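Local coordinates for peroxisomal acyl-coenzyme A oxidase 1 (Arabidopsis thaliana, PDB 1W07), which oxidises long- and medium-chain acyl-CoAs to 2-trans-enoyl-CoAs with an FAD cofactor and molecular oxygen, releasing hydrogen peroxide, in peroxisomal fatty acid metabolism, at residues M458-H463 with A486-A491; V496-N501 with A517-A522; N615-L618 with N624-P627. The protein carries 1 engineered substitution. One frame throughout, in Å; residues are numbered along the deposited sequence.

Overall arrangement
The three contacts follow one another along the chain. None nests in or crosses another. Interaction 1 closes the 22-residue connection from segment 458-463, which holds the start of helix 461-464, to helix 480-503. Interaction 2 uses the later part of that same helix. It closes the connection through helix 508-514 and sets helix 480-503 against helix 516-538. The centres of these two lie about 15 Å apart, on the same side of the chain's centre. The centre of interaction 3 is about 47 Å from that of interaction 2, across the chain's centre. This contact closes the short loop from helix 611-614 to helix 625-635, near the FAD. Interactions 2 and 3 both reach the second subunit.

Interaction 1 (M458-H463 with A486-A491); sequences MGRAAH and AFEARA
R460 and E488 meet through charge. The guanidinium of R460 presents its two terminal nitrogens to the carboxylate of E488, and the pair forms a salt bridge. NH1 of R460 lies 3.4 Å from OE1 of E488. NH2 of R460 lies 3.4 Å from OE2 of E488. The two hydrogen bonds pair NH1 with OE1 and NH2 with OE2, though NH2 of R460 also lies 3.5 Å from OE1 of E488. Both hydrogen bonds are weak. They are long, and the N-H to oxygen angles are 149° and 158°. The two flat groups are 24° from coplanar. CD of E488 sits at the guanidinium edge, in its plane. The carboxylate therefore meets the guanidinium at its edge and not over its face.

The shape of R460 brings this about. The residue is at the N-cap position of the short helix 461-464. Its chain runs straight as far as CD and then bends about the CG-CD bond (chi3 -87°), which swings the guanidinium round to E488. The E488 chain is extended beyond CG and carries its carboxylate out from helix 480-503.

Apart from the bridge, M458 packs on L438, T441 and V442 of helix 427-443, and the E488 side chain rests on Y457 and on L529 of helix 516-538.

The bridge lies at the surface, away from the annotated sites. With R460 exposed and both bonds long, the attraction is probably mostly electrostatic and partly screened by solvent. It links the start of helix 461-464 to helix 480-503 by charge.

Interaction 2 (V496-N501 with A517-A522); sequences VTCAKN and ADLVEA
C498 carries this contact, pointing from helix 480-503 at helix 516-538. The two form a near-antiparallel helix pair in the helical C-terminal region of the acyl-CoA oxidase. Their segment axes come within 9.9 Å and their directions differ by 155°. C498 and L519 have the nearest CA atoms. The side chain of L519 is about 10 Å from a bound FAD.

The thiol of C498 leans back beside its own backbone N (chi1 -81°). This puts SG over the turn that starts at D518. SG of C498 is 3.6 Å from the carbonyl O of D518, a van der Waals contact. That carbonyl already accepts the helical bond from the backbone N of A522. SG also meets CB of D518 at 3.9 Å and, more loosely, the methyl of A522. It thus lies against the backbone of the facing helix, CB of D518 and the methyl of A522.

L519 touches C498 by one methyl. CD2 of L519 packs 3.7 Å from CB of C498, on the apolar flank of the cysteine.

D518 adds a polar link at the margin. Its OD2 takes a hydrogen bond of 2.6 Å from a water. The same water accepts one of 3.1 Å from ND2 of N501. The water bridges two side chains that do not bond directly. OD1 of D518 turns to the second subunit, with a weak hydrogen bond to N586 and a long, weak ion pair with R590 there.

L519 packs on A435 and M439 of helix 427-443, and V442 of that helix touches A499. Helix 516-538 thus lies between its antiparallel neighbour and the second subunit, where T329 packs on V520.

Interaction 3 (N615-L618 with N624-P627); sequences NSVL and NVYP
V625 fits against V617 and L618 where a loop folds back on the helix that follows it. The loop leaves helix 611-614 and feeds helix 625-635, in the helical C-terminal region of the acyl-CoA oxidase fold. No hydrogen bond joins the two segments. The contact is made by methyls and carbonyls.

V625 uses both methyls. CG1 of V625 packs 3.6 Å from CD2 of L618, and the two side chains cross at a slant. CG2 of V625 lies 3.6 Å from the carbonyl O of L618 instead. V617 answers with its CG1, which stands anti to its own backbone N (chi1 172°). That methyl of V617 comes to 3.5 Å from the carbonyl O of V625. With only a CB at V625, as in an alanine here, CD2 of L618 is likely to lose its methyl partner and a gap to open beside the loop carbonyls.

Next come the residues packed around these groups: Y306 of helix 278-309 on both L618 and V625, V309 of the same helix on V625, and L629, one turn further along helix 625-635, on V617 and L618.

Further out lies the FAD site. The side chain of L618 is about 8 Å from the bound FAD, and Y626, the neighbour of V625, hydrogen-bonds through OH to NH1 of R310, an FAD-binding residue. Backbone hydrogen bonding joins V617 to C407, and just before V617 the hydroxyl OG of S616 is hydrogen-bonded to both the carbonyl O of S408 and the backbone N of G619.

Interaction 1 (M458-H463 with A486-A491)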
loop_
_atom_site.group_PDB
_atom_site.type_symbol
_atom_site.label_atom_id
_atom_site.label_comp_id
_atom_site.label_asym_id
_atom_site.label_seq_id
_atom_site.Cartn_x
_atom_site.Cartn_y
_atom_site.Cartn_z
ATOM N N MET B 458 -9.059 -5.595 -33.042
ATOM C CA MET B 458 -8.040 -6.579 -33.385
ATOM C C MET B 458 -8.219 -7.043 -34.819
ATOM O O MET B 458 -7.360 -7.728 -35.365
ATOM C CB MET B 458 -8.104 -7.775 -32.429
ATOM C CG MET B 458 -7.796 -7.419 -30.978
ATOM S SD MET B 458 -7.831 -8.840 -29.865
ATOM C CE MET B 458 -6.095 -9.392 -29.996
ATOM N N GLY B 459 -9.338 -6.657 -35.425
ATOM C CA GLY B 459 -9.603 -7.030 -36.800
ATOM C C GLY B 459 -8.950 -6.057 -37.766
ATOM O O GLY B 459 -8.537 -6.433 -38.864
ATOM N N ARG B 460 -8.853 -4.799 -37.351
ATOM C CA ARG B 460 -8.253 -3.765 -38.179
ATOM C C ARG B 460 -6.744 -3.689 -37.975
ATOM O O ARG B 460 -6.163 -2.598 -37.961
ATOM C CB ARG B 460 -8.896 -2.407 -37.869
ATOM C CG ARG B 460 -10.357 -2.332 -38.285
ATOM C CD ARG B 460 -10.991 -0.971 -38.009
ATOM N NE ARG B 460 -11.533 -0.846 -36.658
ATOM C CZ ARG B 460 -10.819 -0.547 -35.578
ATOM N NH1 ARG B 460 -9.512 -0.333 -35.675
ATOM N NH2 ARG B 460 -11.416 -0.452 -34.398
ATOM N N ALA B 461 -6.110 -4.848 -37.827
ATOM C CA ALA B 461 -4.666 -4.930 -37.628
ATOM C C ALA B 461 -3.899 -4.349 -38.819
ATOM O O ALA B 461 -2.682 -4.157 -38.755
ATOM C CB ALA B 461 -4.260 -6.386 -37.406
ATOM N N ALA B 462 -4.630 -4.073 -39.895
ATOM C CA ALA B 462 -4.059 -3.521 -41.120
ATOM C C ALA B 462 -3.311 -2.222 -40.873
ATOM O O ALA B 462 -2.079 -2.202 -40.879
ATOM C CB ALA B 462 -5.166 -3.294 -42.147
ATOM N N HIS B 463 -4.048 -1.133 -40.658
ATOM C CA HIS B 463 -3.421 0.160 -40.410
ATOM C C HIS B 463 -2.914 0.285 -38.987
ATOM O O HIS B 463 -2.008 1.073 -38.719
ATOM C CB HIS B 463 -4.393 1.306 -40.694
ATOM C CG HIS B 463 -4.135 2.003 -41.998
ATOM N ND1 HIS B 463 -2.893 2.482 -42.348
ATOM C CD2 HIS B 463 -4.961 2.305 -43.027
ATOM C CE1 HIS B 463 -2.961 3.049 -43.538
ATOM N NE2 HIS B 463 -4.207 2.958 -43.974
ATOM N N ALA B 486 -4.271 5.127 -30.863
ATOM C CA ALA B 486 -3.043 4.899 -30.112
ATOM C C ALA B 486 -3.163 3.707 -29.162
ATOM O O ALA B 486 -2.285 2.843 -29.143
ATOM C CB ALA B 486 -2.681 6.138 -29.331
ATOM N N PHE B 487 -4.235 3.654 -28.370
ATOM C CA PHE B 487 -4.425 2.545 -27.423
ATOM C C PHE B 487 -4.714 1.200 -28.100
ATOM O O PHE B 487 -4.270 0.159 -27.620
ATOM C CB PHE B 487 -5.547 2.860 -26.429
ATOM C CG PHE B 487 -5.100 3.688 -25.250
ATOM C CD1 PHE B 487 -4.786 5.035 -25.401
ATOM C CD2 PHE B 487 -4.969 3.106 -23.993
ATOM C CE1 PHE B 487 -4.344 5.789 -24.318
ATOM C CE2 PHE B 487 -4.532 3.848 -22.903
ATOM C CZ PHE B 487 -4.216 5.195 -23.068
ATOM N N GLU B 488 -5.462 1.216 -29.199
ATOM C CA GLU B 488 -5.775 -0.027 -29.908
ATOM C C GLU B 488 -4.497 -0.586 -30.521
ATOM O O GLU B 488 -4.207 -1.772 -30.397
ATOM C CB GLU B 488 -6.827 0.208 -31.000
ATOM C CG GLU B 488 -8.181 0.679 -30.487
ATOM C CD GLU B 488 -9.193 0.865 -31.600
ATOM O OE1 GLU B 488 -8.774 1.190 -32.728
ATOM O OE2 GLU B 488 -10.405 0.709 -31.347
ATOM N N ALA B 489 -3.728 0.277 -31.171
ATOM C CA ALA B 489 -2.469 -0.140 -31.780
ATOM C C ALA B 489 -1.501 -0.693 -30.736
ATOM O O ALA B 489 -0.892 -1.746 -30.925
ATOM C CB ALA B 489 -1.827 1.035 -32.500
ATOM N N ARG B 490 -1.356 0.024 -29.632
ATOM C CA ARG B 490 -0.464 -0.399 -28.564
ATOM C C ARG B 490 -0.833 -1.780 -28.010
ATOM O O ARG B 490 0.036 -2.628 -27.799
ATOM C CB ARG B 490 -0.473 0.658 -27.452
ATOM C CG ARG B 490 0.197 0.229 -26.166
ATOM C CD ARG B 490 -0.836 0.068 -25.064
ATOM N NE ARG B 490 -0.221 -0.207 -23.756
ATOM C CZ ARG B 490 -0.835 0.025 -22.599
ATOM N NH1 ARG B 490 -2.063 0.539 -22.590
ATOM N NH2 ARG B 490 -0.229 -0.248 -21.458
ATOM N N ALA B 491 -2.123 -2.007 -27.792
ATOM C CA ALA B 491 -2.606 -3.285 -27.274
ATOM C C ALA B 491 -2.439 -4.403 -28.301
ATOM O O ALA B 491 -1.909 -5.471 -27.994
ATOM C CB ALA B 491 -4.067 -3.167 -26.881
#

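Interaction 2 (V496-N501 with A517-A522)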
loop_
_atom_site.group_PDB
_atom_site.type_symbol
_atom_site.label_atom_id
_atom_site.label_comp_id
_atom_site.label_asym_id
_atom_site.label_seq_id
_atom_site.Cartn_x
_atom_site.Cartn_y
_atom_site.Cartn_z
ATOM N N VAL B 496 0.096 -9.216 -30.612
ATOM C CA VAL B 496 0.654 -9.856 -31.793
ATOM C C VAL B 496 2.101 -10.269 -31.545
ATOM O O VAL B 496 2.546 -11.310 -32.011
ATOM C CB VAL B 496 0.588 -8.921 -33.017
ATOM C CG1 VAL B 496 1.342 -9.539 -34.186
ATOM C CG2 VAL B 496 -0.865 -8.679 -33.392
ATOM N N THR B 497 2.832 -9.449 -30.805
ATOM C CA THR B 497 4.218 -9.752 -30.488
ATOM C C THR B 497 4.294 -10.995 -29.595
ATOM O O THR B 497 5.147 -11.871 -29.801
ATOM C CB THR B 497 4.877 -8.566 -29.783
ATOM O OG1 THR B 497 4.898 -7.453 -30.680
ATOM C CG2 THR B 497 6.293 -8.898 -29.363
ATOM N N CYS B 498 3.400 -11.075 -28.607
ATOM C CA CYS B 498 3.371 -12.223 -27.706
ATOM C C CYS B 498 3.041 -13.502 -28.477
ATOM O O CYS B 498 3.588 -14.558 -28.188
ATOM C CB CYS B 498 2.331 -12.013 -26.592
ATOM S SG CYS B 498 2.880 -10.975 -25.209
ATOM N N ALA B 499 2.146 -13.390 -29.453
ATOM C CA ALA B 499 1.750 -14.541 -30.252
ATOM C C ALA B 499 2.939 -15.050 -31.075
ATOM O O ALA B 499 3.202 -16.252 -31.121
ATOM C CB ALA B 499 0.601 -14.171 -31.166
ATOM N N LYS B 500 3.654 -14.133 -31.718
ATOM C CA LYS B 500 4.808 -14.513 -32.515
ATOM C C LYS B 500 5.878 -15.171 -31.650
ATOM O O LYS B 500 6.436 -16.209 -32.016
ATOM C CB LYS B 500 5.395 -13.289 -33.220
ATOM C CG LYS B 500 4.481 -12.696 -34.284
ATOM C CD LYS B 500 5.055 -11.428 -34.906
ATOM C CE LYS B 500 4.099 -10.858 -35.947
ATOM N NZ LYS B 500 4.451 -9.468 -36.356
ATOM N N ASN B 501 6.173 -14.566 -30.505
ATOM C CA ASN B 501 7.183 -15.123 -29.615
ATOM C C ASN B 501 6.744 -16.483 -29.091
ATOM O O ASN B 501 7.580 -17.339 -28.815
ATOM C CB ASN B 501 7.469 -14.166 -28.459
ATOM C CG ASN B 501 8.151 -12.896 -28.931
ATOM O OD1 ASN B 501 9.021 -12.940 -29.807
ATOM N ND2 ASN B 501 7.776 -11.764 -28.359
ATOM N N ALA B 517 5.034 -12.925 -17.880
ATOM C CA ALA B 517 5.095 -11.501 -17.580
ATOM C C ALA B 517 4.653 -10.679 -18.796
ATOM O O ALA B 517 3.860 -9.746 -18.673
ATOM C CB ALA B 517 6.535 -11.103 -17.133
ATOM N N ASP B 518 5.148 -11.035 -19.972
ATOM C CA ASP B 518 4.784 -10.306 -21.187
ATOM C C ASP B 518 3.297 -10.425 -21.492
ATOM O O ASP B 518 2.663 -9.470 -21.952
ATOM C CB ASP B 518 5.583 -10.843 -22.382
ATOM C CG ASP B 518 7.060 -10.497 -22.314
ATOM O OD1 ASP B 518 7.611 -10.396 -21.198
ATOM O OD2 ASP B 518 7.686 -10.339 -23.384
ATOM N N LEU B 519 2.746 -11.610 -21.244
ATOM C CA LEU B 519 1.343 -11.861 -21.534
ATOM C C LEU B 519 0.426 -11.039 -20.640
ATOM O O LEU B 519 -0.602 -10.536 -21.094
ATOM C CB LEU B 519 1.048 -13.362 -21.397
ATOM C CG LEU B 519 1.703 -14.227 -22.491
ATOM C CD1 LEU B 519 1.723 -15.705 -22.092
ATOM C CD2 LEU B 519 0.942 -14.019 -23.794
ATOM N N VAL B 520 0.800 -10.900 -19.373
ATOM C CA VAL B 520 0.020 -10.123 -18.425
ATOM C C VAL B 520 0.030 -8.642 -18.820
ATOM O O VAL B 520 -0.983 -7.942 -18.672
ATOM C CB VAL B 520 0.585 -10.262 -16.988
ATOM C CG1 VAL B 520 -0.050 -9.217 -16.076
ATOM C CG2 VAL B 520 0.314 -11.667 -16.466
ATOM N N GLU B 521 1.168 -8.150 -19.302
ATOM C CA GLU B 521 1.259 -6.747 -19.710
ATOM C C GLU B 521 0.353 -6.478 -20.918
ATOM O O GLU B 521 -0.288 -5.426 -20.987
ATOM C CB GLU B 521 2.696 -6.380 -20.051
ATOM C CG GLU B 521 3.512 -5.962 -18.846
ATOM C CD GLU B 521 4.943 -5.640 -19.206
ATOM O OE1 GLU B 521 5.159 -4.900 -20.188
ATOM O OE2 GLU B 521 5.848 -6.118 -18.503
ATOM N N ALA B 522 0.291 -7.421 -21.862
ATOM C CA ALA B 522 -0.554 -7.266 -23.048
ATOM C C ALA B 522 -2.034 -7.291 -22.665
ATOM O O ALA B 522 -2.844 -6.559 -23.236
ATOM C CB ALA B 522 -0.262 -8.383 -24.072
HETATM O O HOH W 1 6.656 -11.640 -25.422
#

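Interaction 3 (N615-L618 with N624-P627)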
loop_
_atom_site.group_PDB
_atom_site.type_symbol
_atom_site.label_atom_id
_atom_site.label_comp_id
_atom_site.label_asym_id
_atom_site.label_seq_id
_atom_site.Cartn_x
_atom_site.Cartn_y
_atom_site.Cartn_z
ATOM N N ASN B 615 -15.999 9.260 7.234
ATOM C CA ASN B 615 -15.317 9.001 8.507
ATOM C C ASN B 615 -13.875 9.494 8.450
ATOM O O ASN B 615 -12.950 8.758 8.786
ATOM C CB ASN B 615 -15.343 7.500 8.782
ATOM C CG ASN B 615 -15.007 7.163 10.216
ATOM O OD1 ASN B 615 -15.515 7.792 11.144
ATOM N ND2 ASN B 615 -14.176 6.149 10.407
ATOM N N SER B 616 -13.710 10.749 8.039
ATOM C CA SER B 616 -12.395 11.346 7.865
ATOM C C SER B 616 -12.304 12.769 8.354
ATOM O O SER B 616 -13.081 13.630 7.943
ATOM C CB SER B 616 -12.024 11.340 6.385
ATOM O OG SER B 616 -10.834 12.078 6.159
ATOM N N VAL B 617 -11.326 13.016 9.207
ATOM C CA VAL B 617 -11.121 14.345 9.741
ATOM C C VAL B 617 -10.452 15.215 8.673
ATOM O O VAL B 617 -10.761 16.394 8.539
ATOM C CB VAL B 617 -10.219 14.299 11.007
ATOM C CG1 VAL B 617 -9.868 15.718 11.428
ATOM C CG2 VAL B 617 -10.939 13.541 12.150
ATOM N N LEU B 618 -9.546 14.629 7.898
ATOM C CA LEU B 618 -8.849 15.395 6.873
ATOM C C LEU B 618 -9.775 15.726 5.713
ATOM O O LEU B 618 -9.610 16.751 5.044
ATOM C CB LEU B 618 -7.644 14.609 6.344
ATOM C CG LEU B 618 -6.639 14.042 7.358
ATOM C CD1 LEU B 618 -5.455 13.514 6.579
ATOM C CD2 LEU B 618 -6.189 15.105 8.377
ATOM N N ASN B 624 -12.718 21.872 8.245
ATOM C CA ASN B 624 -12.286 22.261 9.593
ATOM C C ASN B 624 -11.411 21.133 10.162
ATOM O O ASN B 624 -11.735 20.498 11.155
ATOM C CB ASN B 624 -13.540 22.509 10.463
ATOM C CG ASN B 624 -13.223 23.230 11.765
ATOM O OD1 ASN B 624 -12.319 24.058 11.818
ATOM N ND2 ASN B 624 -13.987 22.934 12.812
ATOM N N VAL B 625 -10.277 20.906 9.505
ATOM C CA VAL B 625 -9.366 19.820 9.845
ATOM C C VAL B 625 -8.607 19.873 11.173
ATOM O O VAL B 625 -8.770 19.002 12.038
ATOM C CB VAL B 625 -8.307 19.631 8.700
ATOM C CG1 VAL B 625 -7.396 18.442 8.991
ATOM C CG2 VAL B 625 -9.019 19.424 7.376
ATOM N N TYR B 626 -7.770 20.883 11.326
ATOM C CA TYR B 626 -6.930 20.960 12.506
ATOM C C TYR B 626 -7.676 20.897 13.822
ATOM O O TYR B 626 -7.313 20.121 14.704
ATOM C CB TYR B 626 -6.032 22.193 12.407
ATOM C CG TYR B 626 -5.136 22.147 11.178
ATOM C CD1 TYR B 626 -4.973 23.266 10.368
ATOM C CD2 TYR B 626 -4.472 20.970 10.813
ATOM C CE1 TYR B 626 -4.175 23.228 9.222
ATOM C CE2 TYR B 626 -3.671 20.914 9.663
ATOM C CZ TYR B 626 -3.530 22.048 8.872
ATOM O OH TYR B 626 -2.769 22.002 7.726
ATOM N N PRO B 627 -8.730 21.704 13.977
ATOM C CA PRO B 627 -9.451 21.651 15.245
ATOM C C PRO B 627 -10.024 20.258 15.492
ATOM O O PRO B 627 -10.002 19.769 16.617
ATOM C CB PRO B 627 -10.534 22.716 15.073
ATOM C CG PRO B 627 -9.852 23.732 14.192
ATOM C CD PRO B 627 -9.169 22.857 13.165
#